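Local coordinates for UDP-L-Rhamnose Synthase (Acanthamoeba polyphaga mimivirus, PDB 7JID), which probably makes UDP-L-rhamnose by NADPH-dependent epimerisation and reduction of a keto-sugar nucleotide, and binds NADP together with UDP-rhamnose, at residues V80-V83 with K84-Y88; L262-D265 with K266-L270. All coordinates share one frame; numbering follows the deposited sequence.

Overall arrangement
Interaction 1 comes first along the chain, within helix 79-99 of the Rossmann-type nucleotide-binding fold, where that helix links the parallel strands 54-57 and 103-109. Interaction 2 follows much later, at the turn that starts the short helix 265-270, beside strand 212-215, the last strand on one side of the same sheet. The centres of interaction 1 and interaction 2 lie about 29 Å apart on opposite sides of the chain's centre, and their nearest atoms are about 16 Å apart. The first contact meets the cofactor adenine and the second subunit, while the second is a helix start, with the side chain of Thr264 about 13 Å from the bound UDP-rhamnose.

Interaction 1: V80-V83 with K84-Y88; sequences VENV and KDNLY. With NAP (NADP nicotinamide-adenine-dinucleotide phosphate), chain D.
Asn82 and Asn86 stand one turn apart on helix 79-99, a crossover helix of the Rossmann fold, and their side chains cross at about a right angle with the amide planes 82° apart. Asn86 ND2 points one of its N-H groups at Asn82 OD1, 2.8 Å away. The bond is almost perfectly straight (177° at the hydrogen), and the oxygen lies in the donor's amide plane although the donor is tilted out of the acceptor's. With CG anti to its backbone nitrogen (chi1 -171°), Asn82 swings its amide round beside its carbonyl carbon, which brings OD1 to the next turn. Other groups hold the pair in place: Asn86 OD1 accepts from Arg61 N, and Asn82 ND2 makes a weak bond to Ser138 O at the start of helix 138-150.

Round the helix, Asp85 binds the adenine amino group. Its OD1 accepts from N6A of NADP at 2.9 Å, while OD2 forms a salt bridge with Arg61, which also bonds the cofactor. That second partner should keep the carboxylate from rotating and hold OD1 ready for the amino group.

The backbone of this turn widens. Asp85 N still makes an ordinary helical bond to Glu81 O, but Val83 O takes two donors. Tyr88 N, five residues on, gives the pi-type bond at 2.7 Å; Leu87 N, four residues on, gives the ordinary helical one at 3.1 Å, bent and arriving from above the carbonyl plane. The Tyr88 ring meets Phe145 of the second subunit, on which Val83 also packs, and its hydroxyl bonds Glu40 of its own chain, so the helix serves cofactor and dimer alike. Within the turn, Val83 CG1 lies 4.3 Å from Leu87 CB.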
ATOM      1  N   VAL A  80       9.045  -3.213  -2.548  1.00  9.29           N
ATOM      2  CA  VAL A  80       9.207  -1.740  -2.382  1.00  9.02           C
ATOM      3  C   VAL A  80       8.908  -1.027  -3.710  1.00 10.03           C
ATOM      4  O   VAL A  80       8.234   0.023  -3.695  1.00  9.04           O
ATOM      5  CB  VAL A  80      10.579  -1.370  -1.786  1.00  9.89           C
ATOM      6  CG1 VAL A  80      11.734  -1.792  -2.688  1.00 10.73           C
ATOM      7  CG2 VAL A  80      10.618   0.113  -1.411  1.00  9.72           C
ATOM      8  N   GLU A  81       9.374  -1.533  -4.853  1.00 10.31           N
ATOM      9  CA  GLU A  81       9.082  -0.888  -6.163  1.00 10.52           C
ATOM     10  C   GLU A  81       7.588  -0.986  -6.460  1.00  9.13           C
ATOM     11  O   GLU A  81       7.012  -0.027  -6.922  1.00  9.49           O
ATOM     12  CB  GLU A  81       9.846  -1.555  -7.293  1.00 12.06           C
ATOM     13  CG  GLU A  81      11.339  -1.492  -7.104  1.00 13.21           C
ATOM     14  CD  GLU A  81      12.087  -2.088  -8.279  1.00 15.50           C
ATOM     15  OE1 GLU A  81      11.473  -2.294  -9.345  1.00 17.10           O
ATOM     16  OE2 GLU A  81      13.313  -2.265  -8.138  1.00 18.58           O
ATOM     17  N   ASN A  82       6.985  -2.128  -6.149  1.00  9.04           N
ATOM     18  CA  ASN A  82       5.547  -2.376  -6.354  1.00  8.19           C
ATOM     19  C   ASN A  82       4.778  -1.290  -5.588  1.00  8.29           C
ATOM     20  O   ASN A  82       3.982  -0.574  -6.204  1.00  9.46           O
ATOM     21  CB  ASN A  82       5.212  -3.793  -5.900  1.00  8.44           C
ATOM     22  CG  ASN A  82       3.809  -4.230  -6.275  1.00  9.15           C
ATOM     23  OD1 ASN A  82       3.063  -3.476  -6.897  1.00  9.44           O
ATOM     24  ND2 ASN A  82       3.459  -5.480  -5.959  1.00  9.08           N
ATOM     25  N   VAL A  83       4.969  -1.179  -4.270  1.00  7.82           N
ATOM     26  CA  VAL A  83       4.111  -0.222  -3.516  1.00  7.81           C
ATOM     27  C   VAL A  83       4.466   1.199  -3.961  1.00  8.60           C
ATOM     28  O   VAL A  83       3.568   2.029  -4.074  1.00  8.68           O
ATOM     29  CB  VAL A  83       4.271  -0.434  -2.004  1.00  7.52           C
ATOM     30  CG1 VAL A  83       3.381   0.539  -1.252  1.00  8.35           C
ATOM     31  CG2 VAL A  83       3.882  -1.863  -1.662  1.00  7.92           C
ATOM     32  N   LYS A  84       5.750   1.487  -4.192  1.00  8.65           N
ATOM     33  CA  LYS A  84       6.198   2.854  -4.549  1.00  8.89           C
ATOM     34  C   LYS A  84       5.445   3.300  -5.818  1.00  8.98           C
ATOM     35  O   LYS A  84       4.906   4.456  -5.867  1.00  9.49           O
ATOM     36  CB  LYS A  84       7.703   2.866  -4.831  1.00  9.37           C
ATOM     37  CG  LYS A  84       8.247   4.231  -5.238  1.00 10.25           C
ATOM     38  CD  LYS A  84       9.613   4.204  -5.901  1.00 12.25           C
ATOM     39  CE  LYS A  84      10.662   3.512  -5.083  1.00 14.43           C
ATOM     40  NZ  LYS A  84      11.818   3.269  -5.986  1.00 16.49           N
ATOM     41  N   ASP A  85       5.496   2.503  -6.882  1.00  8.24           N
ATOM     42  CA  ASP A  85       5.058   2.957  -8.211  1.00  8.55           C
ATOM     43  C   ASP A  85       3.575   2.700  -8.400  1.00  8.10           C
ATOM     44  O   ASP A  85       2.970   3.408  -9.206  1.00  8.76           O
ATOM     45  CB  ASP A  85       5.934   2.335  -9.303  1.00  9.80           C
ATOM     46  CG  ASP A  85       7.400   2.740  -9.234  1.00 10.01           C
ATOM     47  OD1 ASP A  85       7.715   3.826  -8.686  1.00 10.24           O
ATOM     48  OD2 ASP A  85       8.250   1.955  -9.762  1.00 10.63           O
ATOM     49  N   ASN A  86       3.038   1.628  -7.792  1.00  6.93           N
ATOM     50  CA  ASN A  86       1.687   1.129  -8.111  1.00  7.67           C
ATOM     51  C   ASN A  86       0.680   1.574  -7.043  1.00  7.34           C
ATOM     52  O   ASN A  86      -0.516   1.347  -7.299  1.00  9.28           O
ATOM     53  CB  ASN A  86       1.670  -0.398  -8.229  1.00  7.50           C
ATOM     54  CG  ASN A  86       2.447  -0.858  -9.431  1.00  8.10           C
ATOM     55  OD1 ASN A  86       2.432  -0.198 -10.465  1.00  8.47           O
ATOM     56  ND2 ASN A  86       3.006  -2.078  -9.352  1.00  8.38           N
ATOM     57  N   LEU A  87       1.140   2.156  -5.920  1.00  7.07           N
ATOM     58  CA  LEU A  87       0.208   2.688  -4.900  1.00  7.44           C
ATOM     59  C   LEU A  87       0.692   4.054  -4.431  1.00  7.81           C
ATOM     60  O   LEU A  87      -0.094   5.041  -4.512  1.00  7.94           O
ATOM     61  CB  LEU A  87       0.095   1.683  -3.754  1.00  6.91           C
ATOM     62  CG  LEU A  87      -0.976   1.986  -2.713  1.00  7.19           C
ATOM     63  CD1 LEU A  87      -1.444   0.686  -2.090  1.00  7.56           C
ATOM     64  CD2 LEU A  87      -0.449   2.945  -1.655  1.00  7.52           C
ATOM     65  N   TYR A  88       1.863   4.126  -3.793  1.00  7.79           N
ATOM     66  CA  TYR A  88       2.287   5.388  -3.155  1.00  8.84           C
ATOM     67  C   TYR A  88       2.311   6.560  -4.138  1.00  8.17           C
ATOM     68  O   TYR A  88       1.722   7.647  -3.798  1.00  9.21           O
ATOM     69  CB  TYR A  88       3.607   5.230  -2.403  1.00  8.63           C
ATOM     70  CG  TYR A  88       3.975   6.460  -1.607  1.00  8.76           C
ATOM     71  CD1 TYR A  88       3.253   6.813  -0.472  1.00  8.91           C
ATOM     72  CD2 TYR A  88       4.931   7.337  -2.057  1.00  8.78           C
ATOM     73  CE1 TYR A  88       3.541   7.964   0.241  1.00  9.09           C
ATOM     74  CE2 TYR A  88       5.236   8.498  -1.345  1.00  8.82           C
ATOM     75  CZ  TYR A  88       4.513   8.831  -0.209  1.00  9.89           C
ATOM     76  OH  TYR A  88       4.760  10.004   0.444  1.00 10.27           O
TER
HETATM   77  PA  NAP D 302       5.299   1.574 -19.168  1.00 15.50           P
HETATM   78  O1A NAP D 302       5.645   1.662 -20.636  1.00 16.57           O
HETATM   79  O2A NAP D 302       6.208   0.808 -18.257  1.00 18.01           O
HETATM   80  O5B NAP D 302       5.174   3.092 -18.737  1.00 14.51           O
HETATM   81  C5B NAP D 302       5.185   3.456 -17.356  1.00 14.48           C
HETATM   82  C4B NAP D 302       5.838   4.801 -17.076  1.00 14.67           C
HETATM   83  O4B NAP D 302       5.670   5.184 -15.718  1.00 15.00           O
HETATM   84  C3B NAP D 302       7.329   4.694 -17.368  1.00 15.63           C
HETATM   85  O3B NAP D 302       7.586   5.837 -18.218  1.00 15.53           O
HETATM   86  C2B NAP D 302       7.947   4.843 -15.984  1.00 14.92           C
HETATM   87  O2B NAP D 302       9.092   5.633 -16.084  1.00 17.56           O
HETATM   88  C1B NAP D 302       6.905   5.629 -15.191  1.00 13.56           C
HETATM   89  N9A NAP D 302       6.924   5.543 -13.744  1.00 12.99           N
HETATM   90  C8A NAP D 302       6.813   4.449 -13.004  1.00 10.96           C
HETATM   91  N7A NAP D 302       6.825   4.757 -11.705  1.00 10.32           N
HETATM   92  C5A NAP D 302       6.959   6.087 -11.617  1.00 10.79           C
HETATM   93  C6A NAP D 302       7.071   6.993 -10.541  1.00 10.93           C
HETATM   94  N6A NAP D 302       7.034   6.533  -9.312  1.00  9.79           N
HETATM   95  N1A NAP D 302       7.229   8.323 -10.866  1.00  9.96           N
HETATM   96  C2A NAP D 302       7.240   8.716 -12.147  1.00 11.74           C
HETATM   97  N3A NAP D 302       7.156   7.929 -13.231  1.00 11.74           N
HETATM   98  C4A NAP D 302       6.998   6.603 -12.968  1.00 10.91           C
HETATM   99  O3  NAP D 302       3.834   0.992 -18.837  1.00 16.90           O
HETATM  100  PN  NAP D 302       2.444   1.335 -19.605  1.00 15.32           P
HETATM  101  O1N NAP D 302       2.021  -0.060 -20.034  1.00 17.55           O
HETATM  102  O2N NAP D 302       2.446   2.534 -20.456  1.00 16.32           O
HETATM  103  O5D NAP D 302       1.515   1.589 -18.348  1.00 20.82           O
HETATM  104  C5D NAP D 302       1.139   2.800 -17.705  1.00 25.98           C
HETATM  105  C4D NAP D 302       0.614   2.435 -16.285  1.00 22.82           C
HETATM  106  O4D NAP D 302      -0.704   2.873 -16.195  1.00 29.74           O
HETATM  107  C3D NAP D 302       0.580   0.928 -16.144  1.00 24.84           C
HETATM  108  O3D NAP D 302       0.325   0.490 -14.757  1.00 32.04           O
HETATM  109  C2D NAP D 302      -0.537   0.769 -17.202  1.00 24.44           C
HETATM  110  O2D NAP D 302      -1.258  -0.469 -17.278  1.00 22.24           O
HETATM  111  C1D NAP D 302      -1.495   1.880 -16.859  1.00 23.23           C
HETATM  112  P2B NAP D 302      10.509   5.091 -15.617  1.00 20.22           P
HETATM  113  O1X NAP D 302      11.041   4.188 -16.643  1.00 23.70           O
HETATM  114  O2X NAP D 302      11.233   6.450 -15.658  1.00 22.85           O
HETATM  115  O3X NAP D 302      10.494   4.446 -14.226  1.00 18.78           O

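Interaction 2: L262-D265 with K266-L270; sequences LNTD and KLQSL
Thr264 occupies the N-cap of helix 265-270 but does not cap it: its hydroxyl makes no capping bond to a backbone N-H of the first turn and goes to the side chain of Gln268. Thr264 OG1 donates to Gln268 OE1 at 2.9 Å, coming in somewhat tilted from the plane of the amide. The first torsion of Thr264 (chi1 58°) places OG1 between its own nitrogen and carbonyl carbon, facing the glutamine. Gln268, with CG beside its backbone nitrogen and the chain extended from there, folds back over the first turn, so that its CG rests 3.3 Å from Thr264 O. That carbonyl, Thr264 O, also accepts from Gln268 N at 2.9 Å, and the two residues are therefore tied twice, once through backbone and once through side chains.

Just before it, Asn263 OD1 accepts from Asp265 N at 2.8 Å, nearly straight at 165°, an Asx turn that leads into the helix. A water takes the next N-H, accepting from Lys266 N.

On other sides the turn meets the edge of the Rossmann sheet: Lys266 runs out fully extended, its NZ bonding Thr213 O and making a cation-pi contact with Phe214, while Leu267 packs on Met198 and Met205 of helix 195-207. One residue beyond Gln268, Ser269 N reaches Asp265 O at 2.9 Å in a bent bond.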
ATOM      1  N   LEU A 262     -15.762  -7.054 -16.778  1.00  8.51           N
ATOM      2  CA  LEU A 262     -16.179  -5.781 -16.150  1.00  9.50           C
ATOM      3  C   LEU A 262     -17.519  -5.353 -16.725  1.00 10.12           C
ATOM      4  O   LEU A 262     -17.709  -5.385 -17.944  1.00  9.24           O
ATOM      5  CB  LEU A 262     -15.136  -4.682 -16.376  1.00  9.78           C
ATOM      6  CG  LEU A 262     -13.718  -4.971 -15.893  1.00  9.26           C
ATOM      7  CD1 LEU A 262     -12.827  -3.796 -16.349  1.00  9.32           C
ATOM      8  CD2 LEU A 262     -13.664  -5.255 -14.409  1.00  9.42           C
ATOM      9  N   ASN A 263     -18.427  -4.980 -15.823  1.00 10.07           N
ATOM     10  CA  ASN A 263     -19.679  -4.312 -16.225  1.00 10.44           C
ATOM     11  C   ASN A 263     -19.345  -2.897 -16.700  1.00 10.29           C
ATOM     12  O   ASN A 263     -18.779  -2.143 -15.879  1.00 10.19           O
ATOM     13  CB  ASN A 263     -20.654  -4.322 -15.062  1.00 11.82           C
ATOM     14  CG  ASN A 263     -21.997  -3.738 -15.409  1.00 13.29           C
ATOM     15  OD1 ASN A 263     -22.088  -2.736 -16.091  1.00 12.51           O
ATOM     16  ND2 ASN A 263     -23.047  -4.260 -14.781  1.00 16.51           N
ATOM     17  N   THR A 264     -19.632  -2.596 -17.959  1.00  9.95           N
ATOM     18  CA  THR A 264     -19.298  -1.255 -18.490  1.00 10.06           C
ATOM     19  C   THR A 264     -20.551  -0.409 -18.699  1.00 10.44           C
ATOM     20  O   THR A 264     -20.464   0.495 -19.473  1.00 10.23           O
ATOM     21  CB  THR A 264     -18.450  -1.367 -19.743  1.00 10.62           C
ATOM     22  OG1 THR A 264     -19.147  -2.124 -20.722  1.00 10.47           O
ATOM     23  CG2 THR A 264     -17.085  -1.941 -19.448  1.00 11.12           C
ATOM     24  N   ASP A 265     -21.650  -0.689 -18.024  1.00 10.88           N
ATOM     25  CA  ASP A 265     -22.871   0.138 -18.178  1.00 11.35           C
ATOM     26  C   ASP A 265     -22.567   1.595 -17.855  1.00 11.33           C
ATOM     27  O   ASP A 265     -23.119   2.502 -18.519  1.00 11.88           O
ATOM     28  CB  ASP A 265     -24.007  -0.444 -17.350  1.00 12.78           C
ATOM     29  CG  ASP A 265     -24.507  -1.804 -17.822  1.00 14.56           C
ATOM     30  OD1 ASP A 265     -24.096  -2.255 -18.922  1.00 15.82           O
ATOM     31  OD2 ASP A 265     -25.321  -2.377 -17.100  1.00 18.32           O
ATOM     32  N   LYS A 266     -21.741   1.839 -16.851  1.00  9.84           N
ATOM     33  CA  LYS A 266     -21.483   3.233 -16.444  1.00 11.00           C
ATOM     34  C   LYS A 266     -20.828   3.986 -17.605  1.00 11.54           C
ATOM     35  O   LYS A 266     -21.278   5.086 -17.917  1.00 14.45           O
ATOM     36  CB  LYS A 266     -20.637   3.304 -15.176  1.00 10.35           C
ATOM     37  CG  LYS A 266     -20.488   4.722 -14.636  1.00 10.81           C
ATOM     38  CD  LYS A 266     -19.600   4.756 -13.435  1.00 11.41           C
ATOM     39  CE  LYS A 266     -19.488   6.137 -12.829  1.00 11.46           C
ATOM     40  NZ  LYS A 266     -18.636   6.170 -11.624  1.00 12.08           N
ATOM     41  N   LEU A 267     -19.762   3.444 -18.207  1.00 11.97           N
ATOM     42  CA  LEU A 267     -19.074   4.097 -19.337  1.00 13.45           C
ATOM     43  C   LEU A 267     -20.071   4.190 -20.499  1.00 12.83           C
ATOM     44  O   LEU A 267     -20.043   5.205 -21.204  1.00 12.32           O
ATOM     45  CB  LEU A 267     -17.847   3.292 -19.755  1.00 14.68           C
ATOM     46  CG  LEU A 267     -17.003   3.957 -20.843  1.00 17.43           C
ATOM     47  CD1 LEU A 267     -16.426   5.283 -20.369  1.00 19.58           C
ATOM     48  CD2 LEU A 267     -15.937   3.004 -21.309  1.00 19.38           C
ATOM     49  N   GLN A 268     -20.831   3.118 -20.767  1.00 11.81           N
ATOM     50  CA  GLN A 268     -21.754   3.089 -21.942  1.00 12.05           C
ATOM     51  C   GLN A 268     -22.821   4.185 -21.823  1.00 15.18           C
ATOM     52  O   GLN A 268     -23.295   4.614 -22.894  1.00 15.85           O
ATOM     53  CB  GLN A 268     -22.346   1.696 -22.109  1.00 12.72           C
ATOM     54  CG  GLN A 268     -21.320   0.690 -22.618  1.00 12.76           C
ATOM     55  CD  GLN A 268     -21.941  -0.678 -22.795  1.00 13.74           C
ATOM     56  OE1 GLN A 268     -21.649  -1.655 -22.080  1.00 14.89           O
ATOM     57  NE2 GLN A 268     -22.829  -0.748 -23.774  1.00 12.95           N
ATOM     58  N   SER A 269     -23.184   4.590 -20.600  1.00 15.43           N
ATOM     59  CA  SER A 269     -24.186   5.661 -20.337  1.00 18.13           C
ATOM     60  C   SER A 269     -23.660   6.981 -20.888  1.00 19.35           C
ATOM     61  O   SER A 269     -24.493   7.828 -21.257  1.00 24.28           O
ATOM     62  CB  SER A 269     -24.544   5.785 -18.897  1.00 18.52           C
ATOM     63  OG  SER A 269     -23.453   6.305 -18.114  1.00 24.06           O
ATOM     64  N   LEU A 270     -22.341   7.143 -20.969  1.00 15.84           N
ATOM     65  CA  LEU A 270     -21.712   8.413 -21.423  1.00 14.21           C
ATOM     66  C   LEU A 270     -21.192   8.275 -22.845  1.00 16.13           C
ATOM     67  O   LEU A 270     -21.129   9.297 -23.561  1.00 15.45           O
ATOM     68  CB  LEU A 270     -20.592   8.791 -20.443  1.00 14.69           C
ATOM     69  CG  LEU A 270     -21.006   9.058 -19.007  1.00 15.24           C
ATOM     70  CD1 LEU A 270     -19.786   9.542 -18.194  1.00 15.69           C
ATOM     71  CD2 LEU A 270     -22.160  10.060 -18.914  1.00 16.94           C
TER
HETATM   72  O   HOH W   1     -20.740  -0.114 -14.946  1.00 11.50           O